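Local coordinates for protein K5 lyase (Enterobacteria phage k1-5, PDB 2X3H) that probably cleaves the K5 capsular polysaccharide, a heparosan-type glycosaminoglycan, by an eliminative lyase reaction, while serving as a trimeric phage tail spike, at residues V173-V178 / G182-A187; A210-A215 / D260-T265; H319-E324 / N328-V333. All coordinates share one frame; numbering follows the deposited sequence.

Contact 1. Residues V173-V178 / G182-A187; sequences VNFSNV and GFSLIA
S184 is the centre of this contact: its CB and carbonyl meet the F175 ring and its hydroxyl meets V178. The CB sits over one face of the F175 ring as a CH-pi contact, 3.9 Å from S184 CB to the ring centroid and 23° off the normal. It is offset toward the CG side, where S184 CB and F175 CG are 3.6 Å apart. A chi1 of -67° sets OG beside the backbone N and swings the hydroxyl off the ring to V178, both of whose methyls touch it from one side, CG1 at 3.5 Å from S184 OG. Next to the valine methyls, the buried hydroxyl is satisfied from outside the two segments, by hydrogen bonds with Y236 OH and Q159 OE1. The carbonyl O comes over the same face nearer the CE2 corner, S184 O lying 3.4 Å from F175 CE2. L185 follows with a lighter touch: its CB lies 3.9 Å from F175 CZ. The opposite face of that ring is taken by V173 CG1 of its own strand, so the phenyl is held between a valine methyl and the serine. S184 and L185 form the corner between strand 182-183 and strand 186-188, and the contact thus fills the inside of one bend of the beta-helix. F175 also packs on V146 of strand 144-147, V160 of strand 160-163 and I202 of strand 198-206, while L185 lies against V160 and I199, which embeds the corner among the coils before and after it.

Contact 2. Residues A210-A215 / D260-T265; sequences ATNKAA and DCQHVT
Two hydrogen bonds join Q262 to N212, and both ends of the glutamine amide take part. Q262 OE1 accepts the backbone N-H of N212 at 2.8 Å, a fairly straight bond whose donor is tilted 25° from the carbonyl plane. Beside it, Q262 NE2 donates to N212 OD1 at 3.0 Å. That acceptor lies almost in the amide plane of Q262, but the donor stands above the N212 carbonyl plane, and the two amide planes are turned 44° against each other. The pair of bonds fixes the rotation of the glutamine amide. A chi1 of -171° and an extended chain carry the amide of this buried residue out to the exposed N212.

The backbone it grips is a type II beta turn from A210 to K213, closed by K213 N to A210 O at 3.1 Å, with N212 in the third position at positive phi. Both loops join strands of the parallel beta-helix and belong to coils two apart; Q238, from the loop of the coil between, packs against Q262.

Van der Waals contact is slight: T211 CG2 lies 3.9 Å from Q262 NE2, the two side chains crossing at about a right angle. K213 turns the other way, its NZ hydrogen-bonded to the carbonyls of G208 and D153.

Contact 3. Residues H319-E324 / N328-V333; sequences HGVTVE and NVINNV
V321, with chi1 at -179°, directs both its methyls at segment 328-333, and I330, with CG1 set beside its backbone N at chi1 -59°, answers with CG2 and CD1. The two side chains meet tip to tip, V321 CG2 standing 3.7 Å from I330 CG2. The same V321 methyl also touches V333, at 3.6 Å from V333 CG2, in an oblique crossing. V323 adds CG1 against I330 CD1 at 4.1 Å, while its other methyl slides past the N328 amide, V323 CG2 to N328 ND2 being 3.6 Å. At the far end G320 CA lies 4.3 Å from V333 CG1.

Strands 321-323 and 329-333 run nearly antiparallel (167°) with axes 9.6 Å apart, too far for backbone pairing: they are opposing walls of the beta-helix, facing each other across its interior. The outer side of segment 328-333 looks toward the trimer partners, V329 packing on F367 of the second subunit. The polar ends of N328 are paired with N301 N and G298 O. The walls are therefore held together by dispersion and burial of methyl groups, with the amide satisfied by neighbouring backbone.

Contacts 1 and 3 belong to the buried interior of the beta-helix, through strands of one stacked parallel set (168-178, 329-336), whereas contact 2 lies partly exposed among its loops. Contact 1 wraps a corner around a ring; contact 3 spans two facing walls with aliphatic branches; contact 2 relies on directional amide bonds between loops of coils that are not adjacent. Contacts 1 and 2 meet directly, through a probable hydrogen bond from G182 N to A214 O, where strand 182-183 pairs with strand 215-216. Contact 3 is some coils further on, its nearest atoms about 7 Å from contact 2 and about 16 Å from contact 1, and is alone among the three in reaching other subunits.

Contact 1. Residues V173-V178 / G182-A187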
ATOM      1  N   VAL A 173     -22.269 -15.609   0.486  1.00  6.29           N
ATOM      2  CA  VAL A 173     -22.607 -16.879   1.112  1.00  6.50           C
ATOM      3  C   VAL A 173     -22.168 -16.915   2.565  1.00  7.30           C
ATOM      4  O   VAL A 173     -21.039 -16.546   2.897  1.00  6.36           O
ATOM      5  CB  VAL A 173     -21.989 -18.074   0.355  1.00  7.26           C
ATOM      6  CG1 VAL A 173     -22.352 -19.400   1.044  1.00  8.27           C
ATOM      7  CG2 VAL A 173     -22.476 -18.088  -1.085  1.00  7.93           C
ATOM      8  N   ASN A 174     -23.080 -17.352   3.433  1.00  6.73           N
ATOM      9  CA  ASN A 174     -22.783 -17.535   4.857  1.00  7.00           C
ATOM     10  C   ASN A 174     -22.674 -19.005   5.220  1.00  7.57           C
ATOM     11  O   ASN A 174     -23.598 -19.779   4.968  1.00  9.22           O
ATOM     12  CB  ASN A 174     -23.869 -16.883   5.711  1.00  8.36           C
ATOM     13  CG  ASN A 174     -24.027 -15.405   5.418  1.00  9.56           C
ATOM     14  OD1 ASN A 174     -23.044 -14.662   5.376  1.00  8.24           O
ATOM     15  ND2 ASN A 174     -25.269 -14.964   5.212  1.00 12.33           N
ATOM     16  N   PHE A 175     -21.555 -19.378   5.830  1.00  6.75           N
ATOM     17  CA  PHE A 175     -21.326 -20.757   6.248  1.00  7.05           C
ATOM     18  C   PHE A 175     -21.491 -20.841   7.753  1.00  8.29           C
ATOM     19  O   PHE A 175     -20.803 -20.136   8.498  1.00  8.15           O
ATOM     20  CB  PHE A 175     -19.923 -21.214   5.834  1.00  7.47           C
ATOM     21  CG  PHE A 175     -19.750 -21.334   4.339  1.00  7.69           C
ATOM     22  CD1 PHE A 175     -19.171 -20.294   3.609  1.00  7.93           C
ATOM     23  CD2 PHE A 175     -20.186 -22.463   3.660  1.00  7.91           C
ATOM     24  CE1 PHE A 175     -19.015 -20.381   2.226  1.00  8.87           C
ATOM     25  CE2 PHE A 175     -20.039 -22.570   2.273  1.00  9.20           C
ATOM     26  CZ  PHE A 175     -19.456 -21.525   1.546  1.00  8.88           C
ATOM     27  N   SER A 176     -22.401 -21.700   8.205  1.00  8.75           N
ATOM     28  CA  SER A 176     -22.746 -21.741   9.626  1.00  9.90           C
ATOM     29  C   SER A 176     -22.536 -23.124  10.240  1.00  9.95           C
ATOM     30  O   SER A 176     -22.532 -24.138   9.523  1.00 10.10           O
ATOM     31  CB  SER A 176     -24.198 -21.308   9.825  1.00 11.39           C
ATOM     32  OG  SER A 176     -25.073 -22.138   9.087  1.00 14.33           O
ATOM     33  N   ASN A 177     -22.356 -23.141  11.568  1.00 10.27           N
ATOM     34  CA  ASN A 177     -22.181 -24.357  12.351  1.00 10.29           C
ATOM     35  C   ASN A 177     -21.021 -25.208  11.837  1.00 10.25           C
ATOM     36  O   ASN A 177     -21.092 -26.430  11.783  1.00  9.97           O
ATOM     37  CB  ASN A 177     -23.481 -25.166  12.381  1.00 12.00           C
ATOM     38  CG  ASN A 177     -23.606 -26.011  13.627  1.00 14.10           C
ATOM     39  OD1 ASN A 177     -23.145 -25.615  14.706  1.00 15.32           O
ATOM     40  ND2 ASN A 177     -24.236 -27.179  13.498  1.00 14.96           N
ATOM     41  N   VAL A 178     -19.947 -24.539  11.445  1.00  9.21           N
ATOM     42  CA  VAL A 178     -18.800 -25.231  10.847  1.00  8.30           C
ATOM     43  C   VAL A 178     -17.980 -25.896  11.947  1.00  8.75           C
ATOM     44  O   VAL A 178     -17.694 -25.265  12.976  1.00  9.54           O
ATOM     45  CB  VAL A 178     -17.908 -24.234  10.078  1.00  8.33           C
ATOM     46  CG1 VAL A 178     -16.899 -24.963   9.196  1.00  7.83           C
ATOM     47  CG2 VAL A 178     -18.769 -23.308   9.247  1.00  8.30           C
ATOM     48  N   GLY A 182     -11.712 -30.136   7.528  1.00  8.03           N
ATOM     49  CA  GLY A 182     -12.176 -29.767   6.203  1.00  8.41           C
ATOM     50  C   GLY A 182     -12.390 -28.268   6.127  1.00  7.23           C
ATOM     51  O   GLY A 182     -12.011 -27.530   7.041  1.00  7.28           O
ATOM     52  N   PHE A 183     -13.034 -27.841   5.046  1.00  7.50           N
ATOM     53  CA  PHE A 183     -13.187 -26.429   4.715  1.00  7.24           C
ATOM     54  C   PHE A 183     -14.626 -26.050   4.404  1.00  7.92           C
ATOM     55  O   PHE A 183     -15.428 -26.875   3.943  1.00  7.40           O
ATOM     56  CB  PHE A 183     -12.305 -26.092   3.513  1.00  8.79           C
ATOM     57  CG  PHE A 183     -10.848 -26.287   3.784  1.00  9.61           C
ATOM     58  CD1 PHE A 183     -10.060 -25.211   4.172  1.00 10.12           C
ATOM     59  CD2 PHE A 183     -10.265 -27.541   3.680  1.00 10.40           C
ATOM     60  CE1 PHE A 183      -8.714 -25.377   4.451  1.00 10.52           C
ATOM     61  CE2 PHE A 183      -8.910 -27.714   3.960  1.00 11.05           C
ATOM     62  CZ  PHE A 183      -8.139 -26.629   4.344  1.00 11.07           C
ATOM     63  N   SER A 184     -14.955 -24.785   4.647  1.00  5.79           N
ATOM     64  CA  SER A 184     -16.269 -24.279   4.269  1.00  5.99           C
ATOM     65  C   SER A 184     -16.416 -24.220   2.758  1.00  6.55           C
ATOM     66  O   SER A 184     -17.397 -24.694   2.208  1.00  6.80           O
ATOM     67  CB  SER A 184     -16.531 -22.906   4.902  1.00  6.64           C
ATOM     68  OG  SER A 184     -16.641 -23.046   6.307  1.00  7.84           O
ATOM     69  N   LEU A 185     -15.425 -23.636   2.091  1.00  5.86           N
ATOM     70  CA  LEU A 185     -15.430 -23.541   0.646  1.00  6.85           C
ATOM     71  C   LEU A 185     -14.052 -23.927   0.123  1.00  6.99           C
ATOM     72  O   LEU A 185     -13.061 -23.305   0.484  1.00  7.05           O
ATOM     73  CB  LEU A 185     -15.784 -22.110   0.218  1.00  6.95           C
ATOM     74  CG  LEU A 185     -15.735 -21.797  -1.285  1.00  8.11           C
ATOM     75  CD1 LEU A 185     -16.718 -22.642  -2.089  1.00  8.85           C
ATOM     76  CD2 LEU A 185     -16.011 -20.318  -1.519  1.00  8.63           C
ATOM     77  N   ILE A 186     -13.991 -24.953  -0.717  1.00  7.18           N
ATOM     78  CA  ILE A 186     -12.706 -25.419  -1.238  1.00  7.04           C
ATOM     79  C   ILE A 186     -12.798 -25.572  -2.748  1.00  7.32           C
ATOM     80  O   ILE A 186     -13.732 -26.168  -3.253  1.00  8.06           O
ATOM     81  CB  ILE A 186     -12.254 -26.759  -0.579  1.00  7.66           C
ATOM     82  CG1 ILE A 186     -10.965 -27.266  -1.218  1.00  8.32           C
ATOM     83  CG2 ILE A 186     -13.348 -27.823  -0.696  1.00  8.55           C
ATOM     84  CD1 ILE A 186     -10.459 -28.574  -0.674  1.00  8.13           C
ATOM     85  N   ALA A 187     -11.817 -25.025  -3.458  1.00  6.80           N
ATOM     86  CA  ALA A 187     -11.689 -25.255  -4.893  1.00  7.05           C
ATOM     87  C   ALA A 187     -10.371 -25.964  -5.155  1.00  8.06           C
ATOM     88  O   ALA A 187      -9.337 -25.589  -4.589  1.00  8.52           O
ATOM     89  CB  ALA A 187     -11.751 -23.932  -5.651  1.00  7.43           C
TER

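Contact 2. Residues A210-A215 / D260-T265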
ATOM      1  N   ALA A 210      -9.236 -25.944  17.969  1.00 10.84           N
ATOM      2  CA  ALA A 210      -8.100 -26.564  18.642  1.00 10.44           C
ATOM      3  C   ALA A 210      -6.862 -26.255  17.825  1.00 10.24           C
ATOM      4  O   ALA A 210      -6.923 -26.238  16.586  1.00  9.79           O
ATOM      5  CB  ALA A 210      -8.289 -28.082  18.771  1.00 11.84           C
ATOM      6  N   THR A 211      -5.758 -25.984  18.514  1.00  9.79           N
ATOM      7  CA  THR A 211      -4.474 -25.713  17.865  1.00 10.19           C
ATOM      8  C   THR A 211      -4.128 -26.787  16.838  1.00 10.77           C
ATOM      9  O   THR A 211      -4.180 -27.987  17.144  1.00 11.68           O
ATOM     10  CB  THR A 211      -3.318 -25.610  18.896  1.00 11.08           C
ATOM     11  OG1 THR A 211      -3.704 -24.760  19.984  1.00 12.57           O
ATOM     12  CG2 THR A 211      -2.059 -25.053  18.232  1.00 12.70           C
ATOM     13  N   ASN A 212      -3.795 -26.342  15.626  1.00 10.58           N
ATOM     14  CA  ASN A 212      -3.320 -27.194  14.532  1.00 10.93           C
ATOM     15  C   ASN A 212      -4.398 -28.075  13.899  1.00  9.89           C
ATOM     16  O   ASN A 212      -4.088 -28.916  13.047  1.00 11.26           O
ATOM     17  CB  ASN A 212      -2.114 -28.058  14.951  1.00 12.04           C
ATOM     18  CG  ASN A 212      -0.907 -27.233  15.380  1.00 14.24           C
ATOM     19  OD1 ASN A 212      -0.669 -26.136  14.875  1.00 15.68           O
ATOM     20  ND2 ASN A 212      -0.127 -27.773  16.321  1.00 16.25           N
ATOM     21  N   LYS A 213      -5.660 -27.897  14.292  1.00 10.27           N
ATOM     22  CA  LYS A 213      -6.718 -28.694  13.673  1.00  9.99           C
ATOM     23  C   LYS A 213      -6.838 -28.329  12.188  1.00 10.02           C
ATOM     24  O   LYS A 213      -6.785 -27.149  11.829  1.00  8.24           O
ATOM     25  CB  LYS A 213      -8.060 -28.534  14.401  1.00 12.02           C
ATOM     26  CG  LYS A 213      -9.012 -29.679  14.081  1.00 14.85           C
ATOM     27  CD  LYS A 213     -10.457 -29.427  14.482  1.00 16.94           C
ATOM     28  CE  LYS A 213     -10.637 -29.178  15.947  1.00 18.26           C
ATOM     29  NZ  LYS A 213     -12.091 -29.310  16.312  1.00 18.31           N
ATOM     30  N   ALA A 214      -6.984 -29.344  11.338  1.00  9.05           N
ATOM     31  CA  ALA A 214      -6.949 -29.190   9.877  1.00  9.17           C
ATOM     32  C   ALA A 214      -8.266 -28.699   9.291  1.00  9.26           C
ATOM     33  O   ALA A 214      -9.012 -29.464   8.657  1.00  9.04           O
ATOM     34  CB  ALA A 214      -6.541 -30.515   9.213  1.00  9.51           C
ATOM     35  N   ALA A 215      -8.565 -27.423   9.519  1.00  8.25           N
ATOM     36  CA  ALA A 215      -9.764 -26.813   8.969  1.00  7.80           C
ATOM     37  C   ALA A 215      -9.481 -25.353   8.632  1.00  7.54           C
ATOM     38  O   ALA A 215      -8.598 -24.731   9.209  1.00  7.93           O
ATOM     39  CB  ALA A 215     -10.938 -26.917   9.949  1.00  7.68           C
ATOM     40  N   ASP A 260     -10.060 -14.404  16.075  1.00  6.43           N
ATOM     41  CA  ASP A 260      -9.727 -15.569  16.913  1.00  6.88           C
ATOM     42  C   ASP A 260      -9.382 -16.849  16.123  1.00  6.68           C
ATOM     43  O   ASP A 260      -9.654 -17.971  16.572  1.00  7.59           O
ATOM     44  CB  ASP A 260     -10.862 -15.829  17.915  1.00  8.42           C
ATOM     45  CG  ASP A 260     -11.266 -14.560  18.672  1.00 11.09           C
ATOM     46  OD1 ASP A 260     -10.429 -14.036  19.430  1.00 12.55           O
ATOM     47  OD2 ASP A 260     -12.408 -14.089  18.503  1.00 13.56           O
ATOM     48  N   CYS A 261      -8.774 -16.668  14.953  1.00  6.19           N
ATOM     49  CA  CYS A 261      -8.278 -17.772  14.128  1.00  6.21           C
ATOM     50  C   CYS A 261      -6.837 -18.115  14.490  1.00  6.39           C
ATOM     51  O   CYS A 261      -6.134 -17.278  15.056  1.00  7.02           O
ATOM     52  CB  CYS A 261      -8.314 -17.378  12.655  1.00  6.97           C
ATOM     53  SG  CYS A 261      -9.961 -17.014  12.010  1.00  8.21           S
ATOM     54  N   GLN A 262      -6.356 -19.303  14.129  1.00  6.16           N
ATOM     55  CA  GLN A 262      -4.952 -19.614  14.436  1.00  6.28           C
ATOM     56  C   GLN A 262      -4.031 -18.736  13.590  1.00  5.71           C
ATOM     57  O   GLN A 262      -3.088 -18.133  14.103  1.00  6.34           O
ATOM     58  CB  GLN A 262      -4.615 -21.091  14.222  1.00  7.11           C
ATOM     59  CG  GLN A 262      -3.235 -21.471  14.745  1.00  7.99           C
ATOM     60  CD  GLN A 262      -2.970 -22.965  14.677  1.00  8.07           C
ATOM     61  OE1 GLN A 262      -3.903 -23.761  14.565  1.00  9.08           O
ATOM     62  NE2 GLN A 262      -1.690 -23.354  14.739  1.00  9.16           N
ATOM     63  N   HIS A 263      -4.338 -18.695  12.291  1.00  5.89           N
ATOM     64  CA  HIS A 263      -3.677 -17.848  11.293  1.00  5.56           C
ATOM     65  C   HIS A 263      -4.819 -17.211  10.498  1.00  6.14           C
ATOM     66  O   HIS A 263      -5.919 -17.785  10.430  1.00  7.45           O
ATOM     67  CB  HIS A 263      -2.848 -18.691  10.314  1.00  6.60           C
ATOM     68  CG  HIS A 263      -1.977 -19.738  10.957  1.00  6.69           C
ATOM     69  ND1 HIS A 263      -0.828 -19.436  11.661  1.00  8.92           N
ATOM     70  CD2 HIS A 263      -2.061 -21.090  10.942  1.00  6.10           C
ATOM     71  CE1 HIS A 263      -0.254 -20.554  12.068  1.00  6.96           C
ATOM     72  NE2 HIS A 263      -0.987 -21.572  11.650  1.00  9.00           N
ATOM     73  N   VAL A 264      -4.600 -16.025   9.926  1.00  5.94           N
ATOM     74  CA  VAL A 264      -5.653 -15.415   9.112  1.00  5.14           C
ATOM     75  C   VAL A 264      -5.554 -15.780   7.629  1.00  5.92           C
ATOM     76  O   VAL A 264      -6.504 -16.332   7.076  1.00  5.35           O
ATOM     77  CB  VAL A 264      -5.793 -13.889   9.342  1.00  5.44           C
ATOM     78  CG1 VAL A 264      -6.944 -13.327   8.488  1.00  6.05           C
ATOM     79  CG2 VAL A 264      -6.077 -13.638  10.797  1.00  6.84           C
ATOM     80  N   THR A 265      -4.416 -15.478   6.993  1.00  4.73           N
ATOM     81  CA  THR A 265      -4.135 -16.026   5.659  1.00  6.27           C
ATOM     82  C   THR A 265      -2.959 -16.994   5.744  1.00  5.80           C
ATOM     83  O   THR A 265      -2.030 -16.805   6.546  1.00  5.91           O
ATOM     84  CB  THR A 265      -3.877 -14.940   4.599  1.00  6.63           C
ATOM     85  OG1 THR A 265      -2.640 -14.278   4.864  1.00  8.59           O
ATOM     86  CG2 THR A 265      -5.013 -13.926   4.575  1.00  6.11           C
TER

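Contact 3. Residues H319-E324 / N328-V333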
ATOM      1  N   HIS A 319       2.924 -13.732  16.399  1.00  5.58           N
ATOM      2  CA  HIS A 319       3.647 -13.365  15.163  1.00  5.78           C
ATOM      3  C   HIS A 319       2.836 -12.424  14.274  1.00  5.58           C
ATOM      4  O   HIS A 319       1.610 -12.514  14.213  1.00  5.48           O
ATOM      5  CB  HIS A 319       3.969 -14.602  14.312  1.00  5.60           C
ATOM      6  CG  HIS A 319       4.855 -15.604  14.979  1.00  5.86           C
ATOM      7  ND1 HIS A 319       4.393 -16.512  15.910  1.00  6.63           N
ATOM      8  CD2 HIS A 319       6.173 -15.868  14.814  1.00  6.14           C
ATOM      9  CE1 HIS A 319       5.390 -17.302  16.282  1.00  6.50           C
ATOM     10  NE2 HIS A 319       6.484 -16.919  15.644  1.00  6.42           N
ATOM     11  N   GLY A 320       3.543 -11.554  13.543  1.00  5.33           N
ATOM     12  CA  GLY A 320       2.913 -10.715  12.529  1.00  4.76           C
ATOM     13  C   GLY A 320       2.840 -11.531  11.245  1.00  4.99           C
ATOM     14  O   GLY A 320       1.793 -12.127  10.939  1.00  4.66           O
ATOM     15  N   VAL A 321       3.966 -11.595  10.531  1.00  4.57           N
ATOM     16  CA  VAL A 321       4.072 -12.388   9.297  1.00  4.74           C
ATOM     17  C   VAL A 321       5.261 -13.350   9.397  1.00  5.31           C
ATOM     18  O   VAL A 321       6.325 -12.980   9.883  1.00  5.93           O
ATOM     19  CB  VAL A 321       4.249 -11.473   8.046  1.00  5.44           C
ATOM     20  CG1 VAL A 321       4.338 -12.310   6.766  1.00  6.16           C
ATOM     21  CG2 VAL A 321       3.120 -10.453   7.951  1.00  6.32           C
ATOM     22  N   THR A 322       5.068 -14.592   8.954  1.00  4.46           N
ATOM     23  CA  THR A 322       6.176 -15.522   8.829  1.00  4.77           C
ATOM     24  C   THR A 322       6.391 -15.801   7.349  1.00  5.24           C
ATOM     25  O   THR A 322       5.452 -15.741   6.549  1.00  5.21           O
ATOM     26  CB  THR A 322       5.934 -16.848   9.590  1.00  5.26           C
ATOM     27  OG1 THR A 322       5.048 -17.685   8.840  1.00  5.57           O
ATOM     28  CG2 THR A 322       5.350 -16.566  10.986  1.00  6.65           C
ATOM     29  N   VAL A 323       7.636 -16.062   6.978  1.00  5.12           N
ATOM     30  CA  VAL A 323       7.921 -16.378   5.582  1.00  5.26           C
ATOM     31  C   VAL A 323       9.050 -17.386   5.524  1.00  5.05           C
ATOM     32  O   VAL A 323      10.059 -17.244   6.236  1.00  5.52           O
ATOM     33  CB  VAL A 323       8.253 -15.110   4.755  1.00  6.13           C
ATOM     34  CG1 VAL A 323       9.439 -14.360   5.379  1.00  6.57           C
ATOM     35  CG2 VAL A 323       8.538 -15.456   3.288  1.00  7.09           C
ATOM     36  N   GLU A 324       8.882 -18.398   4.671  1.00  5.54           N
ATOM     37  CA  GLU A 324       9.897 -19.446   4.521  1.00  6.07           C
ATOM     38  C   GLU A 324      10.575 -19.420   3.142  1.00  6.26           C
ATOM     39  O   GLU A 324      11.677 -19.973   2.956  1.00  7.86           O
ATOM     40  CB  GLU A 324       9.259 -20.815   4.741  1.00  8.13           C
ATOM     41  CG  GLU A 324      10.268 -21.932   4.919  1.00 11.59           C
ATOM     42  CD  GLU A 324       9.648 -23.165   5.560  1.00 13.45           C
ATOM     43  OE1 GLU A 324       8.408 -23.171   5.776  1.00 14.37           O
ATOM     44  OE2 GLU A 324      10.415 -24.118   5.851  1.00 15.16           O
ATOM     45  N   ASN A 328       9.808 -12.597  -1.619  1.00  4.64           N
ATOM     46  CA  ASN A 328       8.500 -12.058  -1.259  1.00  4.45           C
ATOM     47  C   ASN A 328       8.594 -10.650  -0.705  1.00  5.04           C
ATOM     48  O   ASN A 328       9.637 -10.264  -0.187  1.00  5.73           O
ATOM     49  CB  ASN A 328       7.846 -12.954  -0.216  1.00  3.56           C
ATOM     50  CG  ASN A 328       7.625 -14.346  -0.734  1.00  4.35           C
ATOM     51  OD1 ASN A 328       6.731 -14.581  -1.552  1.00  5.49           O
ATOM     52  ND2 ASN A 328       8.458 -15.285  -0.285  1.00  4.35           N
ATOM     53  N   VAL A 329       7.495  -9.907  -0.812  1.00  4.14           N
ATOM     54  CA  VAL A 329       7.436  -8.541  -0.313  1.00  4.63           C
ATOM     55  C   VAL A 329       6.320  -8.489   0.707  1.00  5.63           C
ATOM     56  O   VAL A 329       5.199  -8.901   0.415  1.00  6.34           O
ATOM     57  CB  VAL A 329       7.106  -7.550  -1.454  1.00  5.49           C
ATOM     58  CG1 VAL A 329       6.788  -6.139  -0.894  1.00  6.55           C
ATOM     59  CG2 VAL A 329       8.240  -7.521  -2.478  1.00  6.40           C
ATOM     60  N   ILE A 330       6.624  -7.998   1.902  1.00  5.43           N
ATOM     61  CA  ILE A 330       5.635  -7.923   2.970  1.00  6.93           C
ATOM     62  C   ILE A 330       5.604  -6.457   3.404  1.00  7.25           C
ATOM     63  O   ILE A 330       6.495  -5.991   4.105  1.00  8.05           O
ATOM     64  CB  ILE A 330       6.037  -8.848   4.146  1.00  7.94           C
ATOM     65  CG1 ILE A 330       6.150 -10.303   3.674  1.00  8.90           C
ATOM     66  CG2 ILE A 330       5.056  -8.728   5.308  1.00  8.76           C
ATOM     67  CD1 ILE A 330       7.191 -11.093   4.435  1.00  9.43           C
ATOM     68  N   ASN A 331       4.588  -5.724   2.958  1.00  7.32           N
ATOM     69  CA  ASN A 331       4.552  -4.279   3.179  1.00  7.40           C
ATOM     70  C   ASN A 331       3.528  -3.873   4.238  1.00  7.27           C
ATOM     71  O   ASN A 331       2.392  -4.343   4.233  1.00  7.64           O
ATOM     72  CB  ASN A 331       4.295  -3.532   1.855  1.00  9.81           C
ATOM     73  CG  ASN A 331       4.734  -2.053   1.911  1.00 12.36           C
ATOM     74  OD1 ASN A 331       3.917  -1.155   1.748  1.00 16.24           O
ATOM     75  ND2 ASN A 331       6.020  -1.808   2.145  1.00 14.23           N
ATOM     76  N   ASN A 332       3.957  -3.023   5.161  1.00  6.41           N
ATOM     77  CA  ASN A 332       3.078  -2.403   6.156  1.00  6.94           C
ATOM     78  C   ASN A 332       2.396  -3.397   7.090  1.00  6.86           C
ATOM     79  O   ASN A 332       1.173  -3.550   7.053  1.00  6.93           O
ATOM     80  CB  ASN A 332       2.020  -1.527   5.475  1.00  8.54           C
ATOM     81  CG  ASN A 332       2.610  -0.310   4.804  1.00 10.82           C
ATOM     82  OD1 ASN A 332       1.972   0.290   3.936  1.00 14.19           O
ATOM     83  ND2 ASN A 332       3.823   0.050   5.184  1.00 10.22           N
ATOM     84  N   VAL A 333       3.192  -4.053   7.928  1.00  4.61           N
ATOM     85  CA  VAL A 333       2.673  -4.886   9.012  1.00  4.52           C
ATOM     86  C   VAL A 333       2.598  -4.033  10.278  1.00  4.63           C
ATOM     87  O   VAL A 333       3.625  -3.654  10.842  1.00  5.70           O
ATOM     88  CB  VAL A 333       3.568  -6.105   9.287  1.00  5.21           C
ATOM     89  CG1 VAL A 333       2.935  -7.008  10.337  1.00  6.94           C
ATOM     90  CG2 VAL A 333       3.822  -6.879   7.992  1.00  5.84           C
TER